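Nucleoporin NUP82 (Saccharomyces cerevisiae, PDB 3PBP) serves as a structural component of the nuclear pore complex and can offer docking sites to transport factors, the N-terminal domain described here containing its NUP116-interacting region. Local coordinates at residues F37-W45 and H55-L65; I417-L426 and L437-Q448. The protein carries 1 engineered substitution. One frame throughout, in Å; residues are numbered along the deposited sequence.

Contact 1 (F37-W45 and H55-L65)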
loop_
_atom_site.group_PDB
_atom_site.type_symbol
_atom_site.label_atom_id
_atom_site.label_comp_id
_atom_site.label_asym_id
_atom_site.label_seq_id
_atom_site.Cartn_x
_atom_site.Cartn_y
_atom_site.Cartn_z
ATOM N N PHE A 37 -3.566 5.857 27.894
ATOM C CA PHE A 37 -4.921 5.354 28.084
ATOM C C PHE A 37 -5.955 6.417 27.743
ATOM O O PHE A 37 -5.935 7.502 28.320
ATOM C CB PHE A 37 -5.049 4.942 29.553
ATOM C CG PHE A 37 -6.325 4.235 29.893
ATOM C CD1 PHE A 37 -6.578 2.953 29.424
ATOM C CD2 PHE A 37 -7.252 4.829 30.742
ATOM C CE1 PHE A 37 -7.735 2.274 29.802
ATOM C CE2 PHE A 37 -8.406 4.158 31.121
ATOM C CZ PHE A 37 -8.646 2.875 30.650
ATOM N N ILE A 38 -6.849 6.124 26.802
ATOM C CA ILE A 38 -7.890 7.088 26.422
ATOM C C ILE A 38 -9.274 6.640 26.907
ATOM O O ILE A 38 -9.698 5.501 26.675
ATOM C CB ILE A 38 -7.946 7.314 24.895
ATOM C CG1 ILE A 38 -6.625 7.907 24.415
ATOM C CG2 ILE A 38 -9.086 8.265 24.552
ATOM C CD1 ILE A 38 -6.639 8.300 22.972
ATOM N N GLN A 39 -9.974 7.550 27.581
ATOM C CA GLN A 39 -11.296 7.258 28.136
ATOM C C GLN A 39 -12.032 8.557 28.496
ATOM O O GLN A 39 -11.476 9.436 29.170
ATOM C CB GLN A 39 -11.105 6.367 29.360
ATOM C CG GLN A 39 -12.225 6.341 30.360
ATOM C CD GLN A 39 -11.882 5.429 31.522
ATOM O OE1 GLN A 39 -11.837 4.194 31.377
ATOM N NE2 GLN A 39 -11.608 6.029 32.681
ATOM N N ASP A 40 -13.275 8.674 28.031
ATOM C CA ASP A 40 -14.094 9.864 28.265
ATOM C C ASP A 40 -13.455 11.122 27.708
ATOM O O ASP A 40 -13.522 12.186 28.318
ATOM C CB ASP A 40 -14.357 10.081 29.757
ATOM C CG ASP A 40 -15.216 8.986 30.362
ATOM O OD1 ASP A 40 -16.110 8.471 29.634
ATOM O OD2 ASP A 40 -15.007 8.658 31.562
ATOM N N ASN A 41 -12.843 11.000 26.542
ATOM C CA ASN A 41 -12.189 12.135 25.909
ATOM C C ASN A 41 -11.066 12.722 26.748
ATOM O O ASN A 41 -10.814 13.925 26.704
ATOM C CB ASN A 41 -13.203 13.223 25.569
ATOM C CG ASN A 41 -14.268 12.734 24.611
ATOM O OD1 ASN A 41 -13.969 12.251 23.516
ATOM N ND2 ASN A 41 -15.518 12.856 25.016
ATOM N N ILE A 42 -10.401 11.863 27.514
ATOM C CA ILE A 42 -9.274 12.294 28.324
ATOM C C ILE A 42 -8.093 11.360 28.062
ATOM O O ILE A 42 -8.259 10.135 27.984
ATOM C CB ILE A 42 -9.575 12.257 29.847
ATOM C CG1 ILE A 42 -10.878 13.008 30.162
ATOM C CG2 ILE A 42 -8.396 12.893 30.612
ATOM C CD1 ILE A 42 -11.345 12.843 31.582
ATOM N N ILE A 43 -6.905 11.947 27.922
ATOM C CA ILE A 43 -5.702 11.173 27.696
ATOM C C ILE A 43 -4.994 10.985 29.026
ATOM O O ILE A 43 -4.753 11.944 29.756
ATOM C CB ILE A 43 -4.724 11.893 26.748
ATOM C CG1 ILE A 43 -5.409 12.204 25.415
ATOM C CG2 ILE A 43 -3.493 11.026 26.526
ATOM C CD1 ILE A 43 -4.568 13.068 24.452
ATOM N N ARG A 44 -4.687 9.740 29.353
ATOM C CA ARG A 44 -3.943 9.444 30.565
ATOM C C ARG A 44 -2.612 8.849 30.112
ATOM O O ARG A 44 -2.578 7.982 29.238
ATOM C CB ARG A 44 -4.676 8.432 31.424
ATOM C CG ARG A 44 -5.851 8.988 32.144
ATOM C CD ARG A 44 -6.417 7.947 33.094
ATOM N NE ARG A 44 -7.617 8.435 33.764
ATOM C CZ ARG A 44 -8.400 7.699 34.547
ATOM N NH1 ARG A 44 -8.115 6.423 34.769
ATOM N NH2 ARG A 44 -9.481 8.239 35.097
ATOM N N TRP A 45 -1.511 9.325 30.681
ATOM C CA TRP A 45 -0.203 8.810 30.312
ATOM C C TRP A 45 0.603 8.570 31.569
ATOM O O TRP A 45 0.590 9.383 32.482
ATOM C CB TRP A 45 0.506 9.787 29.367
ATOM C CG TRP A 45 0.849 11.137 29.949
ATOM C CD1 TRP A 45 2.043 11.518 30.488
ATOM C CD2 TRP A 45 0.010 12.294 29.984
ATOM N NE1 TRP A 45 2.006 12.839 30.845
ATOM C CE2 TRP A 45 0.769 13.344 30.549
ATOM C CE3 TRP A 45 -1.309 12.552 29.587
ATOM C CZ2 TRP A 45 0.251 14.631 30.732
ATOM C CZ3 TRP A 45 -1.826 13.840 29.771
ATOM C CH2 TRP A 45 -1.047 14.858 30.335
ATOM N N HIS A 55 -0.948 11.210 34.564
ATOM C CA HIS A 55 -1.402 12.556 34.301
ATOM C C HIS A 55 -2.513 12.540 33.281
ATOM O O HIS A 55 -2.724 11.534 32.615
ATOM C CB HIS A 55 -0.230 13.409 33.839
ATOM C CG HIS A 55 0.954 13.326 34.749
ATOM N ND1 HIS A 55 1.774 12.216 34.799
ATOM C CD2 HIS A 55 1.416 14.176 35.695
ATOM C CE1 HIS A 55 2.687 12.387 35.738
ATOM N NE2 HIS A 55 2.492 13.568 36.297
ATOM N N SER A 56 -3.240 13.650 33.174
ATOM C CA SER A 56 -4.362 13.741 32.251
ATOM C C SER A 56 -4.462 15.039 31.472
ATOM O O SER A 56 -3.927 16.080 31.866
ATOM C CB SER A 56 -5.663 13.543 33.003
ATOM O OG SER A 56 -5.615 12.340 33.726
ATOM N N LEU A 57 -5.164 14.955 30.351
ATOM C CA LEU A 57 -5.388 16.094 29.487
ATOM C C LEU A 57 -6.717 15.857 28.809
ATOM O O LEU A 57 -6.795 15.144 27.818
ATOM C CB LEU A 57 -4.297 16.210 28.432
ATOM C CG LEU A 57 -4.598 17.291 27.393
ATOM C CD1 LEU A 57 -4.698 18.641 28.101
ATOM C CD2 LEU A 57 -3.512 17.308 26.317
ATOM N N ASN A 58 -7.766 16.449 29.363
ATOM C CA ASN A 58 -9.108 16.320 28.821
ATOM C C ASN A 58 -9.179 17.114 27.530
ATOM O O ASN A 58 -8.884 18.308 27.516
ATOM C CB ASN A 58 -10.133 16.864 29.815
ATOM C CG ASN A 58 -11.545 16.657 29.353
ATOM O OD1 ASN A 58 -11.972 17.240 28.355
ATOM N ND2 ASN A 58 -12.284 15.808 30.064
ATOM N N PHE A 59 -9.570 16.457 26.442
ATOM C CA PHE A 59 -9.650 17.133 25.157
ATOM C C PHE A 59 -11.062 17.272 24.599
ATOM O O PHE A 59 -11.222 17.584 23.422
ATOM C CB PHE A 59 -8.732 16.434 24.137
ATOM C CG PHE A 59 -9.044 14.975 23.922
ATOM C CD1 PHE A 59 -10.020 14.584 23.011
ATOM C CD2 PHE A 59 -8.356 13.987 24.627
ATOM C CE1 PHE A 59 -10.302 13.230 22.801
ATOM C CE2 PHE A 59 -8.633 12.631 24.424
ATOM C CZ PHE A 59 -9.606 12.255 23.510
ATOM N N SER A 60 -12.071 17.060 25.446
ATOM C CA SER A 60 -13.477 17.187 25.045
ATOM C C SER A 60 -13.716 18.524 24.364
ATOM O O SER A 60 -14.486 18.629 23.412
ATOM C CB SER A 60 -14.394 17.104 26.262
ATOM O OG SER A 60 -14.210 15.887 26.959
ATOM N N ARG A 61 -13.044 19.547 24.867
ATOM C CA ARG A 61 -13.160 20.890 24.326
ATOM C C ARG A 61 -12.757 20.946 22.858
ATOM O O ARG A 61 -13.194 21.819 22.129
ATOM C CB ARG A 61 -12.272 21.842 25.127
ATOM C CG ARG A 61 -12.678 23.304 25.022
ATOM C CD ARG A 61 -11.478 24.169 24.705
ATOM N NE ARG A 61 -10.331 23.824 25.536
ATOM C CZ ARG A 61 -9.119 24.355 25.382
ATOM N NH1 ARG A 61 -8.912 25.256 24.423
ATOM N NH2 ARG A 61 -8.115 23.984 26.182
ATOM N N HIS A 62 -11.921 20.006 22.432
ATOM C CA HIS A 62 -11.446 19.963 21.049
ATOM C C HIS A 62 -12.056 18.837 20.229
ATOM O O HIS A 62 -12.164 18.941 19.009
ATOM C CB HIS A 62 -9.930 19.823 21.032
ATOM C CG HIS A 62 -9.216 21.023 21.564
ATOM N ND1 HIS A 62 -9.144 22.214 20.870
ATOM C CD2 HIS A 62 -8.561 21.227 22.731
ATOM C CE1 HIS A 62 -8.474 23.100 21.586
ATOM N NE2 HIS A 62 -8.109 22.526 22.721
ATOM N N LEU A 63 -12.447 17.758 20.899
ATOM C CA LEU A 63 -13.037 16.620 20.214
ATOM C C LEU A 63 -13.717 15.674 21.178
ATOM O O LEU A 63 -13.156 15.303 22.214
ATOM C CB LEU A 63 -11.966 15.842 19.433
ATOM C CG LEU A 63 -12.338 14.441 18.906
ATOM C CD1 LEU A 63 -13.445 14.531 17.874
ATOM C CD2 LEU A 63 -11.114 13.797 18.296
ATOM N N VAL A 64 -14.940 15.298 20.829
ATOM C CA VAL A 64 -15.701 14.347 21.620
ATOM C C VAL A 64 -15.731 13.140 20.693
ATOM O O VAL A 64 -16.152 13.249 19.540
ATOM C CB VAL A 64 -17.139 14.849 21.896
ATOM C CG1 VAL A 64 -17.963 13.723 22.487
ATOM C CG2 VAL A 64 -17.110 16.026 22.852
ATOM N N LEU A 65 -15.262 11.998 21.176
ATOM C CA LEU A 65 -15.230 10.809 20.334
ATOM C C LEU A 65 -16.556 10.055 20.314
ATOM O O LEU A 65 -17.371 10.198 21.230
ATOM C CB LEU A 65 -14.124 9.852 20.811
ATOM C CG LEU A 65 -12.670 10.313 20.743
ATOM C CD1 LEU A 65 -11.784 9.253 21.384
ATOM C CD2 LEU A 65 -12.265 10.571 19.293
#
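F59 slides its ring beneath the turn at N41, and the fit shows how a hairpin can be closed by shape as much as by backbone pairing. With chi1 at 58°, its CG sits between the backbone N and the carbonyl carbon, which folds the ring back under the neighbouring strand. One face receives N41 O, while I38 CG2 comes to the ring edge, 4.2 Å from F59 CZ. I43 CG1 rests 3.4 Å from F59 CE2, the two side chains crossing at about a right angle. Beside the ring, the N41 amide fits into the bend of L63-L65: N41 OD1 takes the bond from L65 N at 2.7 Å, and ND2 lies against V64 CG1. F59 N also donates to N41 O (2.8 Å, 161° at the hydrogen), so one asparagine grips both ends of this loop. N58 OD1 braces the loop's start by accepting from S60 N and OG, an Asx turn.

At the far end W45 supplies the bump. The methylene of H55 sits on its six-membered ring as a CH-pi contact, CB 3.7 Å from the centroid, while L57 CB meets W45 CZ3 at 3.7 Å. Between these two ends, I43 and L57 exchange backbone bonds, as do W45 and H55. F59 also reaches M91, and L63 and L65 pack on L82, carrying the apolar side into strands 79-83 and 87-92. This is the outer hairpin of a four-stranded antiparallel blade, followed by the loop to the next blade, as in beta-propellers.

Contact 2 (I417-L426 and L437-Q448); sequences IATIERIPNL and LALMSNKTLTFQ
L426 and L439 lie side by side and point the same way, L426 CD1 3.6 Å from L439 CD2, and a small apolar cluster grows from this pair. L437 is the next member: its CD1 meets L426 CG, while its CD2 turns to I417 CG2 at 3.7 Å. The other branch of L439, CD1, touches A418 CB (3.6 Å), so each leucine of strand 437-440 spans between the outer strand 417-419 and the start of strand 425-431.

Beside this cluster come three hydrogen bonds. N425 N donates to M440 O (2.8 Å), in the carbonyl plane and on a lone pair, and M440 N returns a bond to N425 O. Q448, extended beyond CG, carries its amide across to strand 417-419, where NE2 gives I417 O a nearly straight bond of 2.8 Å (169°), approaching from above the carbonyl plane.

Farther out, I417 and A418 form a classic beta bulge opposite I381, which also packs on P424 and L439. N425 OD1 accepts from I26 N, tying the hairpin to strand 24-29. The chemistry implies an interface that is largely apolar between blades, with the Q448 amide supplying a hydrogen bond between them.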
loop_
_atom_site.group_PDB
_atom_site.type_symbol
_atom_site.label_atom_id
_atom_site.label_comp_id
_atom_site.label_asym_id
_atom_site.label_seq_id
_atom_site.Cartn_x
_atom_site.Cartn_y
_atom_site.Cartn_z
ATOM N N ILE A 417 -4.690 -17.027 22.290
ATOM C CA ILE A 417 -4.320 -16.058 23.304
ATOM C C ILE A 417 -5.457 -15.795 24.264
ATOM O O ILE A 417 -5.262 -15.808 25.476
ATOM C CB ILE A 417 -3.885 -14.717 22.656
ATOM C CG1 ILE A 417 -2.551 -14.901 21.928
ATOM C CG2 ILE A 417 -3.765 -13.630 23.703
ATOM C CD1 ILE A 417 -1.390 -15.277 22.832
ATOM N N ALA A 418 -6.646 -15.557 23.727
ATOM C CA ALA A 418 -7.781 -15.271 24.581
ATOM C C ALA A 418 -9.073 -15.194 23.803
ATOM O O ALA A 418 -9.066 -15.097 22.580
ATOM C CB ALA A 418 -7.552 -13.966 25.314
ATOM N N THR A 419 -10.183 -15.239 24.528
ATOM C CA THR A 419 -11.497 -15.161 23.916
ATOM C C THR A 419 -11.975 -13.733 24.037
ATOM O O THR A 419 -11.974 -13.163 25.124
ATOM C CB THR A 419 -12.509 -16.088 24.619
ATOM O OG1 THR A 419 -12.095 -17.455 24.461
ATOM C CG2 THR A 419 -13.905 -15.896 24.029
ATOM N N ILE A 420 -12.372 -13.157 22.912
ATOM C CA ILE A 420 -12.846 -11.782 22.881
ATOM C C ILE A 420 -14.288 -11.729 22.420
ATOM O O ILE A 420 -14.893 -12.756 22.112
ATOM C CB ILE A 420 -12.026 -10.926 21.909
ATOM C CG1 ILE A 420 -12.117 -11.532 20.507
ATOM C CG2 ILE A 420 -10.594 -10.838 22.380
ATOM C CD1 ILE A 420 -11.581 -10.654 19.410
ATOM N N GLU A 421 -14.823 -10.516 22.358
ATOM C CA GLU A 421 -16.191 -10.303 21.931
ATOM C C GLU A 421 -16.243 -9.113 21.000
ATOM O O GLU A 421 -17.057 -9.060 20.083
ATOM C CB GLU A 421 -17.088 -10.051 23.143
ATOM C CG GLU A 421 -17.914 -11.258 23.550
ATOM C CD GLU A 421 -18.550 -11.097 24.920
ATOM O OE1 GLU A 421 -19.236 -10.077 25.147
ATOM O OE2 GLU A 421 -18.362 -11.997 25.770
ATOM N N ARG A 422 -15.364 -8.155 21.248
ATOM C CA ARG A 422 -15.296 -6.941 20.445
ATOM C C ARG A 422 -13.819 -6.776 20.096
ATOM O O ARG A 422 -13.003 -6.630 21.010
ATOM C CB ARG A 422 -15.755 -5.743 21.284
ATOM C CG ARG A 422 -17.031 -5.976 22.086
ATOM C CD ARG A 422 -18.242 -5.627 21.259
ATOM N NE ARG A 422 -18.119 -4.279 20.713
ATOM C CZ ARG A 422 -19.058 -3.674 19.993
ATOM N NH1 ARG A 422 -20.202 -4.296 19.727
ATOM N NH2 ARG A 422 -18.849 -2.447 19.530
ATOM N N ILE A 423 -13.471 -6.810 18.805
ATOM C CA ILE A 423 -12.068 -6.656 18.389
ATOM C C ILE A 423 -11.332 -5.748 19.371
ATOM O O ILE A 423 -11.382 -4.518 19.261
ATOM C CB ILE A 423 -11.951 -6.030 16.998
ATOM C CG1 ILE A 423 -12.677 -6.902 15.969
ATOM C CG2 ILE A 423 -10.477 -5.869 16.633
ATOM C CD1 ILE A 423 -12.648 -6.321 14.554
ATOM N N PRO A 424 -10.628 -6.346 20.344
ATOM C CA PRO A 424 -9.903 -5.560 21.340
ATOM C C PRO A 424 -8.722 -4.740 20.836
ATOM O O PRO A 424 -8.265 -4.868 19.694
ATOM C CB PRO A 424 -9.495 -6.613 22.369
ATOM C CG PRO A 424 -9.216 -7.791 21.517
ATOM C CD PRO A 424 -10.376 -7.788 20.537
ATOM N N ASN A 425 -8.258 -3.883 21.732
ATOM C CA ASN A 425 -7.141 -2.995 21.508
ATOM C C ASN A 425 -5.985 -3.695 22.236
ATOM O O ASN A 425 -6.105 -4.028 23.415
ATOM C CB ASN A 425 -7.493 -1.643 22.145
ATOM C CG ASN A 425 -6.716 -0.494 21.563
ATOM O OD1 ASN A 425 -5.596 -0.210 21.983
ATOM N ND2 ASN A 425 -7.306 0.182 20.585
ATOM N N LEU A 426 -4.884 -3.960 21.539
ATOM C CA LEU A 426 -3.745 -4.624 22.171
ATOM C C LEU A 426 -2.617 -3.674 22.536
ATOM O O LEU A 426 -2.493 -2.590 21.974
ATOM C CB LEU A 426 -3.179 -5.711 21.260
ATOM C CG LEU A 426 -3.870 -7.064 21.240
ATOM C CD1 LEU A 426 -5.341 -6.887 20.921
ATOM C CD2 LEU A 426 -3.187 -7.942 20.208
ATOM N N LEU A 437 0.468 -8.663 27.832
ATOM C CA LEU A 437 -0.373 -8.202 26.744
ATOM C C LEU A 437 -1.646 -7.651 27.351
ATOM O O LEU A 437 -2.358 -8.359 28.048
ATOM C CB LEU A 437 -0.714 -9.352 25.807
ATOM C CG LEU A 437 -1.719 -9.045 24.701
ATOM C CD1 LEU A 437 -1.165 -7.985 23.754
ATOM C CD2 LEU A 437 -2.020 -10.324 23.950
ATOM N N ALA A 438 -1.926 -6.382 27.106
ATOM C CA ALA A 438 -3.132 -5.781 27.639
ATOM C C ALA A 438 -4.209 -5.857 26.577
ATOM O O ALA A 438 -4.017 -5.393 25.461
ATOM C CB ALA A 438 -2.873 -4.335 28.024
ATOM N N LEU A 439 -5.336 -6.470 26.916
ATOM C CA LEU A 439 -6.453 -6.587 25.989
ATOM C C LEU A 439 -7.525 -5.632 26.464
ATOM O O LEU A 439 -8.112 -5.818 27.524
ATOM C CB LEU A 439 -6.995 -8.014 25.973
ATOM C CG LEU A 439 -6.015 -9.059 25.439
ATOM C CD1 LEU A 439 -6.653 -10.440 25.476
ATOM C CD2 LEU A 439 -5.612 -8.691 24.015
HETATM N N MSE A 440 -7.766 -4.598 25.677
HETATM C CA MSE A 440 -8.757 -3.598 26.024
HETATM C C MSE A 440 -10.002 -3.726 25.167
HETATM O O MSE A 440 -9.918 -3.999 23.974
HETATM C CB MSE A 440 -8.167 -2.204 25.823
HETATM C CG MSE A 440 -9.132 -1.043 26.071
HETATM SE SE MSE A 440 -9.315 -0.591 27.949
HETATM C CE MSE A 440 -7.411 -0.484 28.376
ATOM N N SER A 441 -11.160 -3.528 25.785
ATOM C CA SER A 441 -12.433 -3.576 25.074
ATOM C C SER A 441 -13.377 -2.608 25.772
ATOM O O SER A 441 -13.075 -2.094 26.853
ATOM C CB SER A 441 -13.031 -4.991 25.073
ATOM O OG SER A 441 -13.495 -5.359 26.357
ATOM N N ASN A 442 -14.508 -2.338 25.138
ATOM C CA ASN A 442 -15.494 -1.439 25.711
ATOM C C ASN A 442 -15.707 -1.768 27.182
ATOM O O ASN A 442 -15.506 -0.930 28.056
ATOM C CB ASN A 442 -16.819 -1.593 24.960
ATOM C CG ASN A 442 -17.053 -3.028 24.464
ATOM O OD1 ASN A 442 -16.897 -4.005 25.209
ATOM N ND2 ASN A 442 -17.438 -3.154 23.199
ATOM N N LYS A 443 -16.078 -3.022 27.430
ATOM C CA LYS A 443 -16.393 -3.528 28.756
ATOM C C LYS A 443 -15.256 -4.043 29.616
ATOM O O LYS A 443 -15.400 -4.104 30.839
ATOM C CB LYS A 443 -17.436 -4.653 28.642
ATOM C CG LYS A 443 -18.776 -4.248 28.022
ATOM C CD LYS A 443 -19.732 -5.437 27.917
ATOM C CE LYS A 443 -21.099 -5.008 27.392
ATOM N NZ LYS A 443 -22.062 -6.149 27.304
ATOM N N THR A 444 -14.132 -4.419 29.018
ATOM C CA THR A 444 -13.064 -4.981 29.837
ATOM C C THR A 444 -11.662 -4.407 29.634
ATOM O O THR A 444 -11.443 -3.514 28.823
ATOM C CB THR A 444 -13.016 -6.533 29.644
ATOM O OG1 THR A 444 -14.349 -7.056 29.666
ATOM C CG2 THR A 444 -12.237 -7.208 30.766
ATOM N N LEU A 445 -10.732 -4.930 30.426
ATOM C CA LEU A 445 -9.322 -4.582 30.399
ATOM C C LEU A 445 -8.615 -5.760 31.053
ATOM O O LEU A 445 -8.549 -5.855 32.275
ATOM C CB LEU A 445 -9.047 -3.305 31.190
ATOM C CG LEU A 445 -7.557 -3.035 31.432
ATOM C CD1 LEU A 445 -6.761 -3.205 30.143
ATOM C CD2 LEU A 445 -7.392 -1.638 31.991
ATOM N N THR A 446 -8.101 -6.661 30.222
ATOM C CA THR A 446 -7.413 -7.856 30.687
ATOM C C THR A 446 -5.917 -7.781 30.447
ATOM O O THR A 446 -5.458 -7.035 29.592
ATOM C CB THR A 446 -7.941 -9.083 29.954
ATOM O OG1 THR A 446 -9.355 -9.169 30.143
ATOM C CG2 THR A 446 -7.282 -10.346 30.472
ATOM N N PHE A 447 -5.159 -8.556 31.211
ATOM C CA PHE A 447 -3.712 -8.601 31.059
ATOM C C PHE A 447 -3.329 -10.069 31.001
ATOM O O PHE A 447 -3.939 -10.893 31.676
ATOM C CB PHE A 447 -3.010 -7.908 32.238
ATOM C CG PHE A 447 -3.279 -6.430 32.317
ATOM C CD1 PHE A 447 -4.508 -5.953 32.758
ATOM C CD2 PHE A 447 -2.328 -5.513 31.892
ATOM C CE1 PHE A 447 -4.788 -4.586 32.769
ATOM C CE2 PHE A 447 -2.602 -4.144 31.899
ATOM C CZ PHE A 447 -3.834 -3.684 32.338
ATOM N N GLN A 448 -2.334 -10.400 30.183
ATOM C CA GLN A 448 -1.894 -11.783 30.047
ATOM C C GLN A 448 -0.395 -11.870 29.871
ATOM O O GLN A 448 0.216 -10.991 29.269
ATOM C CB GLN A 448 -2.584 -12.432 28.856
ATOM C CG GLN A 448 -4.070 -12.218 28.878
ATOM C CD GLN A 448 -4.791 -13.100 27.913
ATOM O OE1 GLN A 448 -6.023 -13.132 27.890
ATOM N NE2 GLN A 448 -4.033 -13.832 27.103
#

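In the fold
The two contacts are in series along the chain and share no strand, yet they meet in space: F37 packs against the selenomethionine M440, and N425 and M440 of contact 2 reach strand 24-29 of the sheet that holds contact 1. Both are partly buried and lie off the centre of the chain, with centres 21 Å apart. Contact 1 works within one blade and its exit loop, relying on paired strands, aromatic packing and an asparagine bonded to backbone. Contact 2 spans two blades, so aliphatic packing carries more of it and backbone pairing is confined to one end. Together they are consistent with first and last blades adjoining in a closed propeller.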